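Local structure of secreted protein ASP-2 (Necator americanus, 1U53) at residues F20-V31 and M138-C148. The protein is a secreted hookworm protein of the pathogenesis-related-1 (CAP) family and a vaccine antigen for human hookworm infection, its molecular activity not firmly established. Sequence-based numbering, arbitrary orientation.
Unlike the reference sequence in segment 20-31: Met23 (reference Leu).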
loop_
_atom_site.group_PDB
_atom_site.type_symbol
_atom_site.label_atom_id
_atom_site.label_comp_id
_atom_site.label_asym_id
_atom_site.label_seq_id
_atom_site.Cartn_x
_atom_site.Cartn_y
_atom_site.Cartn_z
ATOM N N PHE A 20 5.266 -6.593 5.182
ATOM C CA PHE A 20 4.410 -5.811 4.267
ATOM C C PHE A 20 3.033 -5.569 4.871
ATOM O O PHE A 20 2.555 -4.454 4.907
ATOM C CB PHE A 20 4.220 -6.541 2.922
ATOM C CG PHE A 20 5.291 -6.246 1.915
ATOM C CD1 PHE A 20 5.536 -4.935 1.487
ATOM C CD2 PHE A 20 6.074 -7.262 1.404
ATOM C CE1 PHE A 20 6.578 -4.666 0.515
ATOM C CE2 PHE A 20 7.084 -6.995 0.429
ATOM C CZ PHE A 20 7.319 -5.701 0.014
ATOM N N LEU A 21 2.391 -6.633 5.376
ATOM C CA LEU A 21 1.048 -6.472 5.891
ATOM C C LEU A 21 1.037 -5.586 7.163
ATOM O O LEU A 21 0.219 -4.656 7.290
ATOM C CB LEU A 21 0.441 -7.849 6.223
ATOM C CG LEU A 21 -1.017 -7.745 6.646
ATOM C CD1 LEU A 21 -1.961 -7.258 5.489
ATOM C CD2 LEU A 21 -1.495 -9.057 7.211
ATOM N N GLU A 22 1.949 -5.846 8.097
ATOM C CA GLU A 22 1.953 -5.028 9.339
ATOM C C GLU A 22 2.234 -3.551 9.085
ATOM O O GLU A 22 1.551 -2.685 9.672
ATOM C CB GLU A 22 2.986 -5.600 10.308
ATOM C CG GLU A 22 2.498 -6.962 10.767
ATOM C CD GLU A 22 3.490 -7.692 11.599
ATOM O OE1 GLU A 22 4.505 -7.062 11.973
ATOM O OE2 GLU A 22 3.242 -8.903 11.856
ATOM N N MET A 23 3.211 -3.270 8.223
ATOM C CA MET A 23 3.550 -1.898 7.836
ATOM C C MET A 23 2.367 -1.248 7.164
ATOM O O MET A 23 2.034 -0.105 7.428
ATOM C CB MET A 23 4.690 -1.851 6.825
ATOM C CG MET A 23 5.944 -2.319 7.308
ATOM S SD MET A 23 7.200 -1.054 7.530
ATOM C CE MET A 23 6.891 0.458 6.766
ATOM N N HIS A 24 1.709 -1.968 6.251
ATOM C CA HIS A 24 0.533 -1.322 5.635
ATOM C C HIS A 24 -0.555 -0.992 6.633
ATOM O O HIS A 24 -1.123 0.120 6.623
ATOM C CB HIS A 24 -0.042 -2.162 4.494
ATOM C CG HIS A 24 0.670 -1.961 3.181
ATOM N ND1 HIS A 24 1.924 -2.466 2.903
ATOM C CD2 HIS A 24 0.262 -1.323 2.056
ATOM C CE1 HIS A 24 2.274 -2.118 1.672
ATOM N NE2 HIS A 24 1.274 -1.423 1.139
ATOM N N ASN A 25 -0.880 -1.950 7.510
ATOM C CA ASN A 25 -1.959 -1.671 8.480
ATOM C C ASN A 25 -1.566 -0.639 9.520
ATOM O O ASN A 25 -2.388 0.203 9.911
ATOM C CB ASN A 25 -2.456 -2.934 9.132
ATOM C CG ASN A 25 -3.380 -3.686 8.225
ATOM O OD1 ASN A 25 -4.140 -3.073 7.494
ATOM N ND2 ASN A 25 -3.287 -5.018 8.232
ATOM N N SER A 26 -0.301 -0.664 9.914
ATOM C CA SER A 26 0.222 0.341 10.844
ATOM C C SER A 26 0.069 1.762 10.279
ATOM O O SER A 26 -0.349 2.669 10.960
ATOM C CB SER A 26 1.717 0.091 11.041
ATOM O OG SER A 26 2.321 1.092 11.859
ATOM N N LEU A 27 0.490 1.946 9.044
ATOM C CA LEU A 27 0.494 3.261 8.437
ATOM C C LEU A 27 -0.928 3.688 8.094
ATOM O O LEU A 27 -1.270 4.879 8.280
ATOM C CB LEU A 27 1.400 3.222 7.194
ATOM C CG LEU A 27 2.884 3.044 7.527
ATOM C CD1 LEU A 27 3.725 2.708 6.295
ATOM C CD2 LEU A 27 3.432 4.310 8.163
ATOM N N ARG A 28 -1.762 2.749 7.618
ATOM C CA ARG A 28 -3.204 3.087 7.500
ATOM C C ARG A 28 -3.743 3.587 8.822
ATOM O O ARG A 28 -4.552 4.533 8.866
ATOM C CB ARG A 28 -3.983 1.855 6.999
ATOM C CG ARG A 28 -3.642 1.627 5.555
ATOM C CD ARG A 28 -4.107 0.245 5.042
ATOM N NE ARG A 28 -5.577 0.133 4.897
ATOM C CZ ARG A 28 -6.263 0.474 3.798
ATOM N NH1 ARG A 28 -5.659 1.006 2.727
ATOM N NH2 ARG A 28 -7.578 0.305 3.783
ATOM N N SER A 29 -3.331 2.921 9.910
ATOM C CA SER A 29 -3.857 3.296 11.222
ATOM C C SER A 29 -3.359 4.683 11.610
ATOM O O SER A 29 -4.141 5.529 12.043
ATOM C CB SER A 29 -3.473 2.250 12.311
ATOM O OG SER A 29 -3.687 2.759 13.643
ATOM N N SER A 30 -2.068 4.934 11.429
ATOM C CA SER A 30 -1.549 6.299 11.697
ATOM C C SER A 30 -2.317 7.381 10.951
ATOM O O SER A 30 -2.654 8.404 11.517
ATOM C CB SER A 30 -0.061 6.415 11.374
ATOM O OG SER A 30 0.234 6.541 9.985
ATOM N N VAL A 31 -2.581 7.172 9.664
ATOM C CA VAL A 31 -3.337 8.156 8.904
ATOM C C VAL A 31 -4.744 8.287 9.506
ATOM O O VAL A 31 -5.215 9.396 9.758
ATOM C CB VAL A 31 -3.425 7.737 7.410
ATOM C CG1 VAL A 31 -4.487 8.578 6.668
ATOM C CG2 VAL A 31 -2.047 7.806 6.802
ATOM N N MET A 138 -1.586 2.934 -0.824
ATOM C CA MET A 138 -1.383 2.242 0.435
ATOM C C MET A 138 -2.549 2.527 1.384
ATOM O O MET A 138 -2.904 1.664 2.174
ATOM C CB MET A 138 -0.099 2.718 1.128
ATOM C CG MET A 138 1.134 2.108 0.503
ATOM S SD MET A 138 2.643 2.609 1.411
ATOM C CE MET A 138 2.471 1.511 2.842
ATOM N N VAL A 139 -3.077 3.765 1.381
ATOM C CA VAL A 139 -4.140 4.119 2.323
ATOM C C VAL A 139 -5.536 4.242 1.696
ATOM O O VAL A 139 -6.410 4.895 2.264
ATOM C CB VAL A 139 -3.806 5.417 3.121
ATOM C CG1 VAL A 139 -2.424 5.261 3.893
ATOM C CG2 VAL A 139 -3.758 6.666 2.186
ATOM N N TRP A 140 -5.733 3.612 0.529
ATOM C CA TRP A 140 -7.038 3.628 -0.125
ATOM C C TRP A 140 -8.050 2.842 0.732
ATOM O O TRP A 140 -7.845 1.672 1.036
ATOM C CB TRP A 140 -6.903 2.993 -1.510
ATOM C CG TRP A 140 -8.066 3.323 -2.411
ATOM C CD1 TRP A 140 -9.156 2.563 -2.680
ATOM C CD2 TRP A 140 -8.187 4.514 -3.197
ATOM N NE1 TRP A 140 -9.968 3.216 -3.616
ATOM C CE2 TRP A 140 -9.409 4.427 -3.912
ATOM C CE3 TRP A 140 -7.396 5.660 -3.339
ATOM C CZ2 TRP A 140 -9.840 5.453 -4.770
ATOM C CZ3 TRP A 140 -7.815 6.674 -4.176
ATOM C CH2 TRP A 140 -9.037 6.566 -4.887
ATOM N N GLN A 141 -9.129 3.511 1.137
ATOM C CA GLN A 141 -10.027 2.980 2.157
ATOM C C GLN A 141 -10.520 1.611 1.771
ATOM O O GLN A 141 -10.560 0.706 2.618
ATOM C CB GLN A 141 -11.179 3.952 2.331
ATOM C CG GLN A 141 -12.355 3.360 3.089
ATOM C CD GLN A 141 -13.454 4.355 3.133
ATOM O OE1 GLN A 141 -13.277 5.417 3.665
ATOM N NE2 GLN A 141 -14.605 4.013 2.558
ATOM N N GLU A 142 -10.953 1.482 0.514
ATOM C CA GLU A 142 -11.655 0.280 0.093
ATOM C C GLU A 142 -10.741 -0.865 -0.312
ATOM O O GLU A 142 -11.207 -2.002 -0.531
ATOM C CB GLU A 142 -12.673 0.627 -0.988
ATOM C CG GLU A 142 -13.777 1.544 -0.414
ATOM C CD GLU A 142 -14.627 0.838 0.588
ATOM O OE1 GLU A 142 -14.805 -0.395 0.443
ATOM O OE2 GLU A 142 -15.151 1.487 1.530
ATOM N N THR A 143 -9.427 -0.618 -0.315
ATOM C CA THR A 143 -8.497 -1.685 -0.674
ATOM C C THR A 143 -8.257 -2.519 0.574
ATOM O O THR A 143 -7.806 -1.984 1.598
ATOM C CB THR A 143 -7.189 -1.094 -1.150
ATOM O OG1 THR A 143 -7.396 -0.488 -2.424
ATOM C CG2 THR A 143 -6.135 -2.214 -1.294
ATOM N N VAL A 144 -8.579 -3.815 0.530
ATOM C CA VAL A 144 -8.507 -4.658 1.708
ATOM C C VAL A 144 -7.707 -5.964 1.512
ATOM O O VAL A 144 -7.633 -6.767 2.414
ATOM C CB VAL A 144 -9.918 -5.003 2.235
ATOM C CG1 VAL A 144 -10.613 -3.740 2.676
ATOM C CG2 VAL A 144 -10.702 -5.694 1.125
ATOM N N LYS A 145 -7.126 -6.174 0.329
ATOM C CA LYS A 145 -6.240 -7.320 0.074
ATOM C C LYS A 145 -4.877 -6.799 -0.389
ATOM O O LYS A 145 -4.814 -5.915 -1.234
ATOM C CB LYS A 145 -6.822 -8.193 -1.041
ATOM C CG LYS A 145 -8.206 -8.822 -0.683
ATOM C CD LYS A 145 -8.787 -9.588 -1.902
ATOM C CE LYS A 145 -9.882 -10.606 -1.472
ATOM N NZ LYS A 145 -9.305 -11.802 -0.817
ATOM N N LEU A 146 -3.812 -7.381 0.134
ATOM C CA LEU A 146 -2.461 -7.000 -0.209
ATOM C C LEU A 146 -1.715 -8.257 -0.557
ATOM O O LEU A 146 -1.878 -9.270 0.126
ATOM C CB LEU A 146 -1.781 -6.374 1.042
ATOM C CG LEU A 146 -0.330 -5.958 0.842
ATOM C CD1 LEU A 146 -0.279 -4.798 -0.126
ATOM C CD2 LEU A 146 0.320 -5.528 2.185
ATOM N N GLY A 147 -0.881 -8.222 -1.591
ATOM C CA GLY A 147 -0.001 -9.378 -1.846
ATOM C C GLY A 147 1.235 -8.806 -2.521
ATOM O O GLY A 147 1.095 -7.994 -3.429
ATOM N N CYS A 148 2.438 -9.206 -2.091
ATOM C CA CYS A 148 3.646 -8.626 -2.664
ATOM C C CYS A 148 4.692 -9.678 -2.963
ATOM O O CYS A 148 4.642 -10.775 -2.440
ATOM C CB CYS A 148 4.258 -7.637 -1.643
ATOM S SG CYS A 148 3.083 -6.451 -0.938
#
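Helix 20-31 packs on strand 145-148 and on the loop before it; by CA atoms Phe20 lies nearest Cys148 and Arg28 nearest Val139, at 5.4 Å. The axes of the helix and strand segments approach to 9.4 Å, their N-to-C directions 139° apart. This is part of the CAP alpha-beta-alpha sandwich, where helix 14-32 lies on the central sheet. The loop contains a type I turn, Trp140 to Thr143, which receives Arg28. The guanidinium enters edge-on. Arg28 NH1 bonds Met138 O at 2.9 Å and Trp140 O at 2.8 Å. Arg28 NH2 meets the same Trp140 O at 3.1 Å and also bonds Lys51 O. Trp140 O is thus gripped end-on by two nitrogens while closing the turn with Thr143 N. A bend at chi3 (71°) turns the Arg28 chain towards Met138 O and Trp140 O. The His24 ring is sandwiched by CH-pi contacts: Met138 CE over its centre, Leu146 CD2 off-centre on the opposite face. Its ND1 bonds Phe20 O and its NE2 Tyr163 OH, fixing its rotation. Cys148, disulfide-bonded to Cys161, meets a Phe20 ring face: CB by a CH-pi contact, SG by a sulfur-aromatic one, 3.8 Å from the ring centroid and 18° off the normal.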